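Local structure of serine--tRNA ligase, cytoplasmic (Candida albicans, 3QO8) at residues 301-306 with 401-406; 314-319 with 368-373; 152-157 with 415-420. The protein catalyses the attachment of serine to tRNA(Ser) in two steps, first activating serine with ATP to Ser-AMP and then transferring it to the tRNA acceptor end. All blocks are in the same frame, centred on the assembly; numbering follows the deposited sequence.

How the interactions relate
Coming from the N terminus, the chain first meets 152-157, which waits 257 residues for its partner 415-420; interaction 3 is therefore the outermost loop, and the other two nest inside it. Interaction 1 opens next, pairing strand 297-307 with strand 399-404. Directly after strand 297-307 comes helix 312-329, which interaction 2 sets against strand 363-372; this innermost loop closes first, and no loop crosses another. Strands 363-372 and 399-404 are sheet neighbours, and Asn-402 O lies 2.8 Å from Ser-371 N, joining interactions 1 and 2 around one bound seryl-adenylate analogue. Interaction 3, centred about 26 Å from the centre of interaction 1, ties helix 154-160 to the end of helix 408-419.

Interaction 1. Residues 301-306 with 401-406; sequences IEQFVL and LNSTLS. With SSA (5'-O-(N-(L-seryl)-sulfamoyl)adenosine), chain B.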
loop_
_atom_site.group_PDB
_atom_site.type_symbol
_atom_site.label_atom_id
_atom_site.label_comp_id
_atom_site.label_asym_id
_atom_site.label_seq_id
_atom_site.Cartn_x
_atom_site.Cartn_y
_atom_site.Cartn_z
ATOM N N ILE A 301 4.812 8.968 9.470
ATOM C CA ILE A 301 5.620 8.579 10.611
ATOM C C ILE A 301 4.798 8.815 11.880
ATOM O O ILE A 301 4.361 9.934 12.156
ATOM C CB ILE A 301 6.941 9.370 10.684
ATOM C CG1 ILE A 301 7.731 9.205 9.372
ATOM C CG2 ILE A 301 7.760 8.919 11.900
ATOM C CD1 ILE A 301 7.909 7.746 8.943
ATOM N N GLU A 302 4.621 7.742 12.644
ATOM C CA GLU A 302 3.728 7.673 13.786
ATOM C C GLU A 302 4.535 7.454 15.069
ATOM O O GLU A 302 5.475 6.655 15.087
ATOM C CB GLU A 302 2.808 6.452 13.588
ATOM C CG GLU A 302 1.804 6.212 14.711
ATOM C CD GLU A 302 0.632 7.189 14.670
ATOM O OE1 GLU A 302 0.664 8.119 13.831
ATOM O OE2 GLU A 302 -0.328 7.016 15.469
ATOM N N GLN A 303 4.176 8.152 16.141
ATOM C CA GLN A 303 4.674 7.794 17.472
ATOM C C GLN A 303 3.701 6.813 18.104
ATOM O O GLN A 303 2.504 7.093 18.190
ATOM C CB GLN A 303 4.727 9.018 18.391
ATOM C CG GLN A 303 5.627 10.125 17.943
ATOM C CD GLN A 303 5.620 11.263 18.948
ATOM O OE1 GLN A 303 6.075 11.103 20.076
ATOM N NE2 GLN A 303 5.077 12.405 18.549
ATOM N N PHE A 304 4.191 5.664 18.560
ATOM C CA PHE A 304 3.311 4.771 19.291
ATOM C C PHE A 304 4.028 4.313 20.548
ATOM O O PHE A 304 5.154 3.807 20.487
ATOM C CB PHE A 304 2.845 3.558 18.468
ATOM C CG PHE A 304 1.784 2.738 19.179
ATOM C CD1 PHE A 304 0.432 3.009 18.981
ATOM C CD2 PHE A 304 2.138 1.764 20.093
ATOM C CE1 PHE A 304 -0.544 2.286 19.652
ATOM C CE2 PHE A 304 1.166 1.034 20.780
ATOM C CZ PHE A 304 -0.173 1.296 20.561
ATOM N N VAL A 305 3.368 4.486 21.684
ATOM C CA VAL A 305 4.020 4.266 22.967
ATOM C C VAL A 305 3.138 3.470 23.908
ATOM O O VAL A 305 1.935 3.695 23.981
ATOM C CB VAL A 305 4.376 5.608 23.655
ATOM C CG1 VAL A 305 5.112 5.350 24.973
ATOM C CG2 VAL A 305 5.222 6.476 22.731
ATOM N N LEU A 306 3.758 2.533 24.619
ATOM C CA LEU A 306 3.107 1.800 25.686
ATOM C C LEU A 306 3.822 2.176 26.967
ATOM O O LEU A 306 5.054 2.208 27.012
ATOM C CB LEU A 306 3.227 0.286 25.446
ATOM C CG LEU A 306 2.639 -0.319 24.173
ATOM C CD1 LEU A 306 3.559 -0.077 22.997
ATOM C CD2 LEU A 306 2.464 -1.838 24.345
ATOM N N LEU A 401 -0.650 5.119 23.827
ATOM C CA LEU A 401 -0.776 6.467 23.311
ATOM C C LEU A 401 -0.302 6.447 21.881
ATOM O O LEU A 401 0.558 5.637 21.515
ATOM C CB LEU A 401 0.107 7.419 24.109
ATOM C CG LEU A 401 -0.138 7.505 25.619
ATOM C CD1 LEU A 401 0.881 6.659 26.367
ATOM C CD2 LEU A 401 -0.041 8.972 26.064
ATOM N N ASN A 402 -0.858 7.330 21.063
ATOM C CA ASN A 402 -0.385 7.461 19.702
ATOM C C ASN A 402 -0.397 8.924 19.320
ATOM O O ASN A 402 -1.251 9.691 19.789
ATOM C CB ASN A 402 -1.236 6.627 18.737
ATOM C CG ASN A 402 -2.642 7.188 18.553
ATOM O OD1 ASN A 402 -2.878 8.049 17.692
ATOM N ND2 ASN A 402 -3.587 6.694 19.352
ATOM N N SER A 403 0.571 9.322 18.502
ATOM C CA SER A 403 0.610 10.689 18.005
ATOM C C SER A 403 1.255 10.740 16.633
ATOM O O SER A 403 2.298 10.130 16.403
ATOM C CB SER A 403 1.351 11.609 18.980
ATOM O OG SER A 403 1.543 12.905 18.417
ATOM N N THR A 404 0.636 11.466 15.713
ATOM C CA THR A 404 1.297 11.733 14.455
ATOM C C THR A 404 2.656 12.363 14.751
ATOM O O THR A 404 2.761 13.211 15.627
ATOM C CB THR A 404 0.505 12.743 13.626
ATOM O OG1 THR A 404 -0.883 12.382 13.623
ATOM C CG2 THR A 404 1.049 12.806 12.202
ATOM N N LEU A 405 3.700 11.947 14.042
ATOM C CA LEU A 405 4.878 12.799 13.955
ATOM C C LEU A 405 4.743 13.616 12.676
ATOM O O LEU A 405 4.617 14.830 12.728
ATOM C CB LEU A 405 6.199 12.014 13.958
ATOM C CG LEU A 405 7.380 12.996 13.882
ATOM C CD1 LEU A 405 7.625 13.681 15.235
ATOM C CD2 LEU A 405 8.648 12.355 13.372
ATOM N N SER A 406 4.742 12.948 11.525
ATOM C CA SER A 406 4.487 13.640 10.259
ATOM C C SER A 406 3.712 12.787 9.272
ATOM O O SER A 406 4.173 11.716 8.882
ATOM C CB SER A 406 5.789 14.109 9.604
ATOM O OG SER A 406 5.531 14.735 8.345
HETATM N N10 SSA B . -2.801 7.303 14.522
HETATM C CA SSA B . -3.352 8.645 14.705
HETATM C CB SSA B . -2.225 9.641 14.978
HETATM O OG SSA B . -1.434 9.846 13.790
HETATM C C9 SSA B . -4.126 9.063 13.486
HETATM O O9 SSA B . -4.146 8.375 12.472
HETATM N N8 SSA B . -4.774 10.220 13.577
HETATM S S1 SSA B . -5.392 10.975 12.306
HETATM O O1S SSA B . -6.535 10.307 11.753
HETATM O O2S SSA B . -5.746 12.299 12.700
HETATM O "O5'" SSA B . -4.313 11.113 11.215
HETATM C "C5'" SSA B . -3.041 11.664 11.510
HETATM C "C4'" SSA B . -2.681 12.704 10.445
HETATM O "O4'" SSA B . -2.636 12.160 9.120
HETATM C "C3'" SSA B . -3.671 13.843 10.342
HETATM O "O3'" SSA B . -3.458 14.776 11.412
HETATM C "C2'" SSA B . -3.326 14.401 8.966
HETATM O "O2'" SSA B . -2.143 15.220 9.039
HETATM C "C1'" SSA B . -2.979 13.150 8.159
HETATM N N9 SSA B . -4.152 12.698 7.382
HETATM C C8 SSA B . -5.288 12.171 7.866
HETATM N N7 SSA B . -6.114 11.905 6.832
HETATM C C5 SSA B . -5.475 12.265 5.703
HETATM C C6 SSA B . -5.812 12.216 4.365
HETATM N N6 SSA B . -7.020 11.725 4.010
HETATM N N1 SSA B . -4.930 12.660 3.440
HETATM C C2 SSA B . -3.739 13.144 3.813
HETATM N N3 SSA B . -3.381 13.193 5.103
HETATM C C4 SSA B . -4.241 12.771 6.058
#
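One face of the Phe-304 ring carries the carbonyl oxygen of Leu-401, displaced toward the rim, with Leu-401 O 3.7 Å from Phe-304 CD1. Asn-402 approaches that ring obliquely through CB, its amide plane turned just 11° from the ring plane. A second flat group, the Glu-302 carboxylate, uses both oxygens on the serine end of the analogue: OE2 accepts from ligand N10 at 2.7 Å, and OE1 from ligand OG, also at 2.7 Å. The chain of Glu-302 starts away from strand 399-404 but bends at chi2 (76°), which brings the carboxylate back beside Asn-402 CB. From the partner strand, Thr-404 OG1 donates to the same ligand OG at 2.6 Å, so the serine hydroxyl is held between one donor and one acceptor. Lys-300 adds a salt bridge to Glu-302 OE1, and Ser-369 N bonds Thr-404 OG1. Strands 297-307 and 399-404 are antiparallel neighbours in the class II synthetase catalytic sheet, and their regular ladder, with Gln-303 N to Ser-403 O at 2.7 Å, breaks in a classic beta bulge. There Ile-301 O accepts twice, from Leu-405 N at 2.8 Å and from Ser-406 N at 3.1 Å, and Ile-301 CG2 lies alongside Leu-405 CD2. On the sheet face bearing Gln-303 and Ser-403, the extended Gln-303 side chain sends NE2 to Met-319 O of helix 312-329.

Interaction 2. Residues 314-319 with 368-373; sequences EEFDRM and VSCSNC. With MG (magnesium ion), chain C; SSA (5'-O-(N-(L-seryl)-sulfamoyl)adenosine), chain B.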
loop_
_atom_site.group_PDB
_atom_site.type_symbol
_atom_site.label_atom_id
_atom_site.label_comp_id
_atom_site.label_asym_id
_atom_site.label_seq_id
_atom_site.Cartn_x
_atom_site.Cartn_y
_atom_site.Cartn_z
ATOM N N GLU A 314 2.177 11.877 31.755
ATOM C CA GLU A 314 3.489 12.467 31.512
ATOM C C GLU A 314 3.988 12.117 30.102
ATOM O O GLU A 314 4.573 12.949 29.413
ATOM C CB GLU A 314 4.480 11.975 32.568
ATOM C CG GLU A 314 5.891 12.513 32.424
ATOM C CD GLU A 314 6.843 11.940 33.468
ATOM O OE1 GLU A 314 6.920 10.695 33.600
ATOM O OE2 GLU A 314 7.513 12.739 34.160
ATOM N N GLU A 315 3.746 10.885 29.663
ATOM C CA GLU A 315 4.170 10.489 28.322
ATOM C C GLU A 315 3.435 11.281 27.243
ATOM O O GLU A 315 4.032 11.655 26.231
ATOM C CB GLU A 315 3.943 9.000 28.088
ATOM C CG GLU A 315 4.541 8.511 26.759
ATOM C CD GLU A 315 6.061 8.575 26.734
ATOM O OE1 GLU A 315 6.682 8.478 27.817
ATOM O OE2 GLU A 315 6.638 8.712 25.630
ATOM N N PHE A 316 2.137 11.512 27.455
ATOM C CA PHE A 316 1.324 12.302 26.519
ATOM C C PHE A 316 1.977 13.668 26.282
ATOM O O PHE A 316 2.089 14.129 25.142
ATOM C CB PHE A 316 -0.101 12.469 27.084
ATOM C CG PHE A 316 -1.007 13.359 26.258
ATOM C CD1 PHE A 316 -1.819 12.825 25.275
ATOM C CD2 PHE A 316 -1.076 14.728 26.504
ATOM C CE1 PHE A 316 -2.674 13.638 24.526
ATOM C CE2 PHE A 316 -1.925 15.556 25.749
ATOM C CZ PHE A 316 -2.727 15.008 24.768
ATOM N N ASP A 317 2.407 14.319 27.363
ATOM C CA ASP A 317 3.076 15.621 27.238
ATOM C C ASP A 317 4.395 15.491 26.465
ATOM O O ASP A 317 4.729 16.337 25.624
ATOM C CB ASP A 317 3.321 16.257 28.607
ATOM C CG ASP A 317 2.044 16.768 29.254
ATOM O OD1 ASP A 317 1.071 17.064 28.531
ATOM O OD2 ASP A 317 2.017 16.879 30.493
ATOM N N ARG A 318 5.136 14.425 26.741
ATOM C CA ARG A 318 6.391 14.147 26.052
ATOM C C ARG A 318 6.169 13.973 24.546
ATOM O O ARG A 318 6.946 14.457 23.724
ATOM C CB ARG A 318 7.006 12.882 26.648
ATOM C CG ARG A 318 8.476 12.670 26.357
ATOM C CD ARG A 318 9.075 11.665 27.341
ATOM N NE ARG A 318 9.157 12.208 28.695
ATOM C CZ ARG A 318 8.642 11.635 29.780
ATOM N NH1 ARG A 318 7.989 10.481 29.697
ATOM N NH2 ARG A 318 8.781 12.224 30.960
ATOM N N MET A 319 5.103 13.263 24.192
ATOM C CA MET A 319 4.828 12.960 22.790
ATOM C C MET A 319 4.393 14.186 21.977
ATOM O O MET A 319 4.866 14.383 20.854
ATOM C CB MET A 319 3.787 11.844 22.665
ATOM C CG MET A 319 4.282 10.508 23.208
ATOM S SD MET A 319 2.963 9.309 23.407
ATOM C CE MET A 319 2.536 8.976 21.688
ATOM N N VAL A 368 -1.356 17.022 13.005
ATOM C CA VAL A 368 -1.034 16.052 14.036
ATOM C C VAL A 368 -2.196 15.851 14.995
ATOM O O VAL A 368 -2.808 16.832 15.438
ATOM C CB VAL A 368 0.205 16.511 14.859
ATOM C CG1 VAL A 368 0.359 15.670 16.128
ATOM C CG2 VAL A 368 1.473 16.456 14.012
ATOM N N SER A 369 -2.504 14.587 15.306
ATOM C CA SER A 369 -3.347 14.264 16.456
ATOM C C SER A 369 -2.542 13.417 17.425
ATOM O O SER A 369 -1.855 12.484 17.018
ATOM C CB SER A 369 -4.605 13.493 16.053
ATOM O OG SER A 369 -5.551 14.350 15.448
ATOM N N CYS A 370 -2.651 13.742 18.707
ATOM C CA CYS A 370 -1.920 13.079 19.771
ATOM C C CYS A 370 -2.933 12.667 20.840
ATOM O O CYS A 370 -3.617 13.519 21.406
ATOM C CB CYS A 370 -0.887 14.051 20.362
ATOM S SG CYS A 370 0.084 13.396 21.790
ATOM N N SER A 371 -3.035 11.368 21.105
ATOM C CA SER A 371 -4.082 10.830 21.964
ATOM C C SER A 371 -3.527 9.931 23.051
ATOM O O SER A 371 -2.649 9.121 22.795
ATOM C CB SER A 371 -5.069 10.000 21.136
ATOM O OG SER A 371 -5.684 10.779 20.125
ATOM N N ASN A 372 -4.059 10.072 24.260
ATOM C CA ASN A 372 -3.885 9.071 25.304
ATOM C C ASN A 372 -5.137 8.211 25.308
ATOM O O ASN A 372 -6.241 8.705 25.571
ATOM C CB ASN A 372 -3.691 9.720 26.677
ATOM C CG ASN A 372 -3.320 8.711 27.757
ATOM O OD1 ASN A 372 -3.373 7.495 27.539
ATOM N ND2 ASN A 372 -2.947 9.214 28.931
ATOM N N CYS A 373 -4.967 6.936 24.971
ATOM C CA CYS A 373 -6.077 5.991 24.893
ATOM C C CYS A 373 -6.120 5.113 26.145
ATOM O O CYS A 373 -6.837 4.110 26.192
ATOM C CB CYS A 373 -5.953 5.128 23.615
ATOM S SG CYS A 373 -6.061 6.132 22.071
HETATM MG MG MG C . -7.149 13.940 13.704
HETATM N N10 SSA B . -2.801 7.303 14.522
HETATM C CA SSA B . -3.352 8.645 14.705
HETATM C CB SSA B . -2.225 9.641 14.978
HETATM O OG SSA B . -1.434 9.846 13.790
HETATM C C9 SSA B . -4.126 9.063 13.486
HETATM O O9 SSA B . -4.146 8.375 12.472
HETATM N N8 SSA B . -4.774 10.220 13.577
HETATM S S1 SSA B . -5.392 10.975 12.306
HETATM O O1S SSA B . -6.535 10.307 11.753
HETATM O O2S SSA B . -5.746 12.299 12.700
HETATM O "O5'" SSA B . -4.313 11.113 11.215
HETATM C "C5'" SSA B . -3.041 11.664 11.510
HETATM C "C4'" SSA B . -2.681 12.704 10.445
HETATM O "O4'" SSA B . -2.636 12.160 9.120
HETATM C "C3'" SSA B . -3.671 13.843 10.342
HETATM O "O3'" SSA B . -3.458 14.776 11.412
HETATM C "C2'" SSA B . -3.326 14.401 8.966
HETATM O "O2'" SSA B . -2.143 15.220 9.039
HETATM C "C1'" SSA B . -2.979 13.150 8.159
HETATM N N9 SSA B . -4.152 12.698 7.382
HETATM C C8 SSA B . -5.288 12.171 7.866
HETATM N N7 SSA B . -6.114 11.905 6.832
HETATM C C5 SSA B . -5.475 12.265 5.703
HETATM C C6 SSA B . -5.812 12.216 4.365
HETATM N N6 SSA B . -7.020 11.725 4.010
HETATM N N1 SSA B . -4.930 12.660 3.440
HETATM C C2 SSA B . -3.739 13.144 3.813
HETATM N N3 SSA B . -3.381 13.193 5.103
HETATM C C4 SSA B . -4.241 12.771 6.058
HETATM O O HOH W 1 -9.174 13.807 12.211
HETATM O O HOH W 2 -8.493 15.649 14.685
HETATM O O HOH W 3 -8.208 12.036 15.120
#
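Helix 312-329 packs against strand 363-372 of the class II catalytic sheet, and the centre of the contact is a cysteine sulfur-aromatic interaction between Cys-370 and Phe-316. Helix and strand run nearly antiparallel, and the axes of these short segments approach to 8.7 Å. Cys-370 SG stands over one face of the Phe-316 ring, 4.3 Å from the ring centroid and 27° off its normal. It gets there with SG anti to its backbone N (chi1 177°), reaching into the angle between Phe-316 and Met-319, whose CB touches the sulfur at 4.1 Å. The ring also meets backbone: Phe-316 CE1 is 3.3 Å from Cys-370 O, and the edge at CD1 faces Asn-372 N at 3.7 Å. Tyr-352, on the adjoining strand 350-358, makes an edge-to-face contact with the same ring. Of the Asn-372 side chain it is CB that meets Phe-316, while the amide serves the chain around it: OD1 takes a hydrogen bond from Thr-374 N, and ND2 bonds Ser-312 OG at the start of the helix.

Cys-370 and Asn-372 thus point at the helix, whereas Ser-371 points away from it and Ser-369 serves the active site. There the magnesium ion is bound by Ser-369 OG at 2.4 Å, by the sulfamoyl oxygen O2S of the analogue at 2.4 Å, by Glu-366 and by three waters.

Interaction 3. Residues 152-157 with 415-420; sequences LSHHEV and ILENYQ. With SSA (5'-O-(N-(L-seryl)-sulfamoyl)adenosine), chain D.
Val-157 and Leu-416 meet in the tightly packed part of this contact, lying side by side but pointing opposite ways, with Val-157 CG1 3.6 Å from Leu-416 CD2. They pack helix 154-160 on the C-terminal part of helix 408-419 of the catalytic domain. The second branch of the leucine, Leu-416 CD1, presses on the backbone at His-154 O, 3.3 Å away. Beside this apolar patch Gln-420 works as a two-way clamp on one residue of the other segment. Its OE1 accepts from Leu-152 N at 3.0 Å, on a lone pair in the carbonyl plane, and its NE2 donates to Leu-152 O at 3.0 Å. NE2 also bonds Glu-417 O within its own segment, so the amide can hardly flip. The Gln-420 chain leaves between its backbone N and carbonyl carbon (chi1 73°) and then runs straight out to Leu-152. Nearby, Tyr-419 reaches a second bound seryl-adenylate analogue, its OH close to ligand N9.

The outer side of helix 154-160 is looser and partly exposed. His-155 and Glu-156 make no contact with 415-420; instead Ser-153 and Glu-156 form a capping box, with Ser-153 N donating to Glu-156 OE1 at 2.9 Å and Glu-156 N to Ser-153 OG at 3.3 Å.

At the N-terminal end of helix 154-160 the Glu-417 carboxylate takes over. OE2 accepts from His-154 N at 2.9 Å, on its anti side, and the edge of the His-154 ring approaches the same oxygen through CD2. Gln-361 NE2 also reaches OE2, while Phe-360 N serves OE1. A buried carboxylate is thus met by three neutral N-H donors, one of them, His-154 N, at the helix's first turn, where the helix dipole would probably help it stay ionised.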
loop_
_atom_site.group_PDB
_atom_site.type_symbol
_atom_site.label_atom_id
_atom_site.label_comp_id
_atom_site.label_asym_id
_atom_site.label_seq_id
_atom_site.Cartn_x
_atom_site.Cartn_y
_atom_site.Cartn_z
ATOM N N LEU A 152 0.779 31.596 -3.631
ATOM C CA LEU A 152 0.244 30.369 -4.215
ATOM C C LEU A 152 -0.190 29.388 -3.143
ATOM O O LEU A 152 0.405 29.343 -2.084
ATOM C CB LEU A 152 1.298 29.689 -5.086
ATOM C CG LEU A 152 1.833 30.551 -6.218
ATOM C CD1 LEU A 152 2.893 29.790 -6.981
ATOM C CD2 LEU A 152 0.692 30.981 -7.128
ATOM N N SER A 153 -1.217 28.596 -3.430
ATOM C CA SER A 153 -1.615 27.510 -2.527
ATOM C C SER A 153 -0.613 26.362 -2.643
ATOM O O SER A 153 0.178 26.303 -3.584
ATOM C CB SER A 153 -2.982 26.974 -2.932
ATOM O OG SER A 153 -2.851 26.355 -4.201
ATOM N N HIS A 154 -0.656 25.425 -1.699
ATOM C CA HIS A 154 0.262 24.299 -1.761
ATOM C C HIS A 154 0.170 23.575 -3.094
ATOM O O HIS A 154 1.188 23.171 -3.646
ATOM C CB HIS A 154 0.019 23.325 -0.610
ATOM C CG HIS A 154 -1.415 22.928 -0.444
ATOM N ND1 HIS A 154 -1.982 21.875 -1.131
ATOM C CD2 HIS A 154 -2.393 23.433 0.341
ATOM C CE1 HIS A 154 -3.248 21.746 -0.776
ATOM N NE2 HIS A 154 -3.524 22.681 0.116
ATOM N N HIS A 155 -1.033 23.412 -3.636
ATOM C CA HIS A 155 -1.120 22.639 -4.878
ATOM C C HIS A 155 -0.559 23.400 -6.085
ATOM O O HIS A 155 -0.002 22.800 -7.005
ATOM C CB HIS A 155 -2.530 22.100 -5.140
ATOM C CG HIS A 155 -3.549 23.156 -5.419
ATOM N ND1 HIS A 155 -3.837 23.592 -6.696
ATOM C CD2 HIS A 155 -4.372 23.842 -4.592
ATOM C CE1 HIS A 155 -4.782 24.513 -6.640
ATOM N NE2 HIS A 155 -5.126 24.683 -5.375
ATOM N N GLU A 156 -0.674 24.724 -6.057
ATOM C CA GLU A 156 -0.099 25.570 -7.098
ATOM C C GLU A 156 1.426 25.561 -7.052
ATOM O O GLU A 156 2.090 25.444 -8.081
ATOM C CB GLU A 156 -0.635 27.010 -6.969
ATOM C CG GLU A 156 -2.072 27.153 -7.482
ATOM C CD GLU A 156 -2.725 28.490 -7.109
ATOM O OE1 GLU A 156 -2.423 29.025 -6.027
ATOM O OE2 GLU A 156 -3.553 28.998 -7.895
ATOM N N VAL A 157 1.981 25.704 -5.856
ATOM C CA VAL A 157 3.424 25.573 -5.698
ATOM C C VAL A 157 3.896 24.227 -6.249
ATOM O O VAL A 157 4.808 24.169 -7.066
ATOM C CB VAL A 157 3.833 25.695 -4.230
ATOM C CG1 VAL A 157 5.345 25.446 -4.064
ATOM C CG2 VAL A 157 3.436 27.089 -3.688
ATOM N N ILE A 415 4.891 22.977 4.117
ATOM C CA ILE A 415 6.192 23.443 3.671
ATOM C C ILE A 415 6.071 24.279 2.401
ATOM O O ILE A 415 6.647 25.368 2.300
ATOM C CB ILE A 415 7.148 22.245 3.429
ATOM C CG1 ILE A 415 7.541 21.628 4.785
ATOM C CG2 ILE A 415 8.381 22.695 2.633
ATOM C CD1 ILE A 415 8.238 20.298 4.694
ATOM N N LEU A 416 5.342 23.760 1.423
ATOM C CA LEU A 416 5.181 24.473 0.155
ATOM C C LEU A 416 4.668 25.894 0.377
ATOM O O LEU A 416 5.189 26.849 -0.210
ATOM C CB LEU A 416 4.232 23.726 -0.770
ATOM C CG LEU A 416 4.732 22.350 -1.251
ATOM C CD1 LEU A 416 3.669 21.634 -2.050
ATOM C CD2 LEU A 416 6.003 22.481 -2.070
ATOM N N GLU A 417 3.638 26.058 1.202
ATOM C CA GLU A 417 3.088 27.410 1.347
ATOM C C GLU A 417 4.043 28.307 2.125
ATOM O O GLU A 417 4.148 29.497 1.841
ATOM C CB GLU A 417 1.677 27.410 1.957
ATOM C CG GLU A 417 0.655 26.690 1.079
ATOM C CD GLU A 417 -0.788 27.001 1.441
ATOM O OE1 GLU A 417 -1.029 27.787 2.385
ATOM O OE2 GLU A 417 -1.684 26.462 0.761
ATOM N N ASN A 418 4.775 27.729 3.074
ATOM C CA ASN A 418 5.661 28.531 3.926
ATOM C C ASN A 418 7.090 28.742 3.402
ATOM O O ASN A 418 7.833 29.557 3.936
ATOM C CB ASN A 418 5.700 27.956 5.347
ATOM C CG ASN A 418 4.459 28.317 6.149
ATOM O OD1 ASN A 418 4.239 29.488 6.455
ATOM N ND2 ASN A 418 3.645 27.309 6.498
ATOM N N TYR A 419 7.473 28.004 2.366
ATOM C CA TYR A 419 8.842 28.080 1.859
ATOM C C TYR A 419 8.876 28.595 0.433
ATOM O O TYR A 419 9.928 28.625 -0.191
ATOM C CB TYR A 419 9.574 26.731 1.988
ATOM C CG TYR A 419 10.179 26.514 3.360
ATOM C CD1 TYR A 419 9.394 26.091 4.429
ATOM C CD2 TYR A 419 11.530 26.742 3.589
ATOM C CE1 TYR A 419 9.941 25.899 5.698
ATOM C CE2 TYR A 419 12.092 26.553 4.860
ATOM C CZ TYR A 419 11.284 26.133 5.907
ATOM O OH TYR A 419 11.821 25.943 7.169
ATOM N N GLN A 420 7.721 29.019 -0.068
ATOM C CA GLN A 420 7.636 29.563 -1.411
ATOM C C GLN A 420 8.258 30.948 -1.455
ATOM O O GLN A 420 8.296 31.663 -0.454
ATOM C CB GLN A 420 6.174 29.645 -1.886
ATOM C CG GLN A 420 5.346 30.752 -1.235
ATOM C CD GLN A 420 3.897 30.737 -1.710
ATOM O OE1 GLN A 420 3.607 31.099 -2.851
ATOM N NE2 GLN A 420 2.988 30.292 -0.846
HETATM N N10 SSA D . 16.840 29.444 15.582
HETATM C CA SSA D . 17.361 29.322 14.234
HETATM C CB SSA D . 18.041 27.963 14.090
HETATM O OG SSA D . 18.500 27.779 12.746
HETATM C C9 SSA D . 16.236 29.447 13.243
HETATM O O9 SSA D . 16.458 29.422 12.044
HETATM N N8 SSA D . 15.009 29.574 13.748
HETATM S S1 SSA D . 13.711 29.539 12.803
HETATM O O1S SSA D . 12.543 29.383 13.623
HETATM O O2S SSA D . 13.630 30.758 12.043
HETATM O "O5'" SSA D . 13.838 28.355 11.826
HETATM C "C5'" SSA D . 13.496 27.026 12.212
HETATM C "C4'" SSA D . 14.118 26.066 11.203
HETATM O "O4'" SSA D . 13.418 26.105 9.956
HETATM C "C3'" SSA D . 15.556 26.443 10.887
HETATM O "O3'" SSA D . 16.472 25.666 11.664
HETATM C "C2'" SSA D . 15.724 26.136 9.416
HETATM O "O2'" SSA D . 16.263 24.827 9.250
HETATM C "C1'" SSA D . 14.319 26.159 8.846
HETATM N N9 SSA D . 14.175 27.430 8.099
HETATM C C8 SSA D . 13.511 28.533 8.490
HETATM N N7 SSA D . 13.637 29.474 7.523
HETATM C C5 SSA D . 14.389 28.951 6.529
HETATM C C6 SSA D . 14.840 29.430 5.306
HETATM N N6 SSA D . 14.537 30.687 4.888
HETATM N N1 SSA D . 15.598 28.621 4.530
HETATM C C2 SSA D . 15.908 27.376 4.918
HETATM N N3 SSA D . 15.482 26.889 6.091
HETATM C C4 SSA D . 14.727 27.662 6.908
#